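Local coordinates for protein aminoglycoside N(3)-acetyltransferase (Enterobacter cloacae, PDB 6NP4) that probably confers resistance to 2-deoxystreptamine antibiotics by transferring an acetyl group from acetyl-CoA to their 3-amino group, at residues Ser114-Ala119 and Val185-Pro190. Numbering follows the deposited sequence.
Sequences SAHPDA and VTYSMP. Unlike the reference sequence in segment 114-119: Ser114 (reference Thr). With TOY (tobramycin), chain B.
In the wall of the tobramycin site, the loop joining strands 112-113 and 121-124 packs against one strand of the two-stranded antiparallel sheet, with Pro117 and Asp118 lying on Met189. Met189 CB sits 3.8 Å from Pro117 CG, and the two side chains run past each other in opposite directions. Bends at chi2 (-72°) and chi3 then carry the methionine tip along the loop: SD lies 3.9 Å from Pro117 CB, and both SD and CE reach Asp118 CB. Two residues back along the strand, Tyr187 crosses His116 at about a right angle. Its OH comes to the imidazole edge, 3.5 Å from His116 CE1, and a water 2.8 Å from both His116 NE2 and Tyr187 OH bridges the pair. Ala119 CB lies over one imidazole face, toward its rim, while Asp118 N gives ND1 a weak hydrogen bond. With CG anti to the backbone N (chi1 -169°), the Asp118 carboxylate is turned to the drug while its CB stays on the methionine, OD1 accepting from tobramycin N33 at 2.8 Å and OD2 from O23 at 2.6 Å. The loop thus sets Pro117 against the strand and its acid in an aminoglycoside-binding pocket, where carboxylates receive an amine-rich antibiotic.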
# COMPACT_ATOMS: atom_id res chain seq x y z
N SER A 114 -3.36 -1.22 -10.81
CA SER A 114 -4.53 -2.04 -10.54
C SER A 114 -5.83 -1.24 -10.69
O SER A 114 -5.86 -0.02 -10.57
CB SER A 114 -4.45 -2.71 -9.18
OG SER A 114 -4.88 -1.84 -8.16
N ALA A 115 -6.90 -2.00 -10.89
CA ALA A 115 -8.19 -1.49 -11.30
C ALA A 115 -9.05 -0.96 -10.17
O ALA A 115 -10.10 -0.38 -10.43
CB ALA A 115 -8.94 -2.60 -12.02
N HIS A 116 -8.70 -1.21 -8.92
CA HIS A 116 -9.54 -0.80 -7.80
C HIS A 116 -9.28 0.68 -7.54
O HIS A 116 -8.16 1.04 -7.19
CB HIS A 116 -9.15 -1.61 -6.57
CG HIS A 116 -10.11 -1.50 -5.44
ND1 HIS A 116 -10.43 -0.29 -4.84
CD2 HIS A 116 -10.78 -2.46 -4.77
CE1 HIS A 116 -11.27 -0.53 -3.85
NE2 HIS A 116 -11.49 -1.84 -3.79
N PRO A 117 -10.25 1.57 -7.75
CA PRO A 117 -9.89 3.00 -7.71
C PRO A 117 -9.42 3.48 -6.35
O PRO A 117 -8.55 4.35 -6.27
CB PRO A 117 -11.18 3.69 -8.16
CG PRO A 117 -11.86 2.66 -8.97
CD PRO A 117 -11.61 1.37 -8.26
N ASP A 118 -9.98 2.96 -5.26
CA ASP A 118 -9.61 3.45 -3.94
C ASP A 118 -8.36 2.74 -3.41
O ASP A 118 -7.54 3.36 -2.74
CB ASP A 118 -10.79 3.28 -2.97
CG ASP A 118 -10.55 4.01 -1.67
OD1 ASP A 118 -10.55 5.26 -1.66
OD2 ASP A 118 -10.34 3.33 -0.65
N ALA A 119 -8.24 1.45 -3.69
CA ALA A 119 -7.13 0.63 -3.20
C ALA A 119 -6.02 0.49 -4.24
O ALA A 119 -5.16 -0.39 -4.09
CB ALA A 119 -7.66 -0.74 -2.79
N VAL A 185 -17.59 -1.45 5.54
CA VAL A 185 -17.99 -0.17 4.97
C VAL A 185 -18.61 -0.44 3.61
O VAL A 185 -18.27 -1.42 2.93
CB VAL A 185 -16.81 0.81 4.82
CG1 VAL A 185 -16.33 1.32 6.17
CG2 VAL A 185 -15.68 0.21 3.98
N THR A 186 -19.50 0.46 3.19
CA THR A 186 -20.06 0.48 1.85
C THR A 186 -19.67 1.79 1.18
O THR A 186 -19.77 2.86 1.78
CB THR A 186 -21.58 0.33 1.90
OG1 THR A 186 -21.91 -0.95 2.44
CG2 THR A 186 -22.23 0.49 0.52
N TYR A 187 -19.22 1.70 -0.07
CA TYR A 187 -18.84 2.89 -0.82
C TYR A 187 -19.00 2.59 -2.30
O TYR A 187 -19.23 1.44 -2.69
CB TYR A 187 -17.44 3.39 -0.44
CG TYR A 187 -16.33 2.39 -0.59
CD1 TYR A 187 -15.74 2.15 -1.82
CD2 TYR A 187 -15.88 1.70 0.50
CE1 TYR A 187 -14.71 1.22 -1.95
CE2 TYR A 187 -14.83 0.77 0.38
CZ TYR A 187 -14.25 0.55 -0.85
OH TYR A 187 -13.22 -0.36 -0.97
N SER A 188 -18.89 3.63 -3.12
CA SER A 188 -19.10 3.51 -4.55
C SER A 188 -17.95 4.15 -5.29
O SER A 188 -17.48 5.23 -4.91
CB SER A 188 -20.40 4.20 -4.98
OG SER A 188 -21.53 3.64 -4.34
N MET A 189 -17.51 3.48 -6.35
CA MET A 189 -16.43 3.98 -7.19
C MET A 189 -16.87 4.01 -8.65
O MET A 189 -17.57 3.09 -9.11
CB MET A 189 -15.17 3.11 -7.09
CG MET A 189 -14.52 3.15 -5.72
SD MET A 189 -13.69 4.66 -5.34
CE MET A 189 -14.31 5.08 -3.72
N PRO A 190 -16.42 5.01 -9.42
CA PRO A 190 -16.76 5.08 -10.84
C PRO A 190 -15.65 4.45 -11.67
O PRO A 190 -14.50 4.92 -11.61
CB PRO A 190 -16.89 6.58 -11.07
CG PRO A 190 -15.86 7.19 -10.12
CD PRO A 190 -15.73 6.23 -8.96
C11 TOY B . -4.82 6.33 7.75
O11 TOY B . -4.58 5.13 7.08
C21 TOY B . -3.46 6.90 8.21
N21 TOY B . -2.57 7.02 7.02
C31 TOY B . -2.82 6.05 9.22
C41 TOY B . -3.72 5.80 10.36
O41 TOY B . -3.18 4.77 11.21
C51 TOY B . -5.09 5.30 9.92
O51 TOY B . -5.69 6.18 8.91
C61 TOY B . -6.01 5.24 11.10
N61 TOY B . -7.29 4.67 10.71
C12 TOY B . -6.53 3.29 3.78
N12 TOY B . -7.39 2.48 2.91
C22 TOY B . -5.87 2.39 4.84
C32 TOY B . -4.94 3.23 5.74
N32 TOY B . -4.38 2.40 6.79
C42 TOY B . -5.64 4.43 6.42
C52 TOY B . -6.42 5.25 5.39
O52 TOY B . -7.25 6.18 6.05
C62 TOY B . -7.32 4.38 4.49
O62 TOY B . -7.91 5.21 3.52
C13 TOY B . -9.28 5.12 3.35
C23 TOY B . -9.57 5.45 1.90
O23 TOY B . -8.84 4.52 1.11
C33 TOY B . -9.18 6.85 1.56
N33 TOY B . -9.49 7.12 0.10
C43 TOY B . -9.85 7.83 2.49
O43 TOY B . -9.38 9.15 2.23
C53 TOY B . -9.56 7.45 3.95
O53 TOY B . -10.01 6.08 4.17
C63 TOY B . -10.20 8.38 4.94
O63 TOY B . -11.58 8.49 4.71
O HOH W 1 -13.38 -2.95 -1.99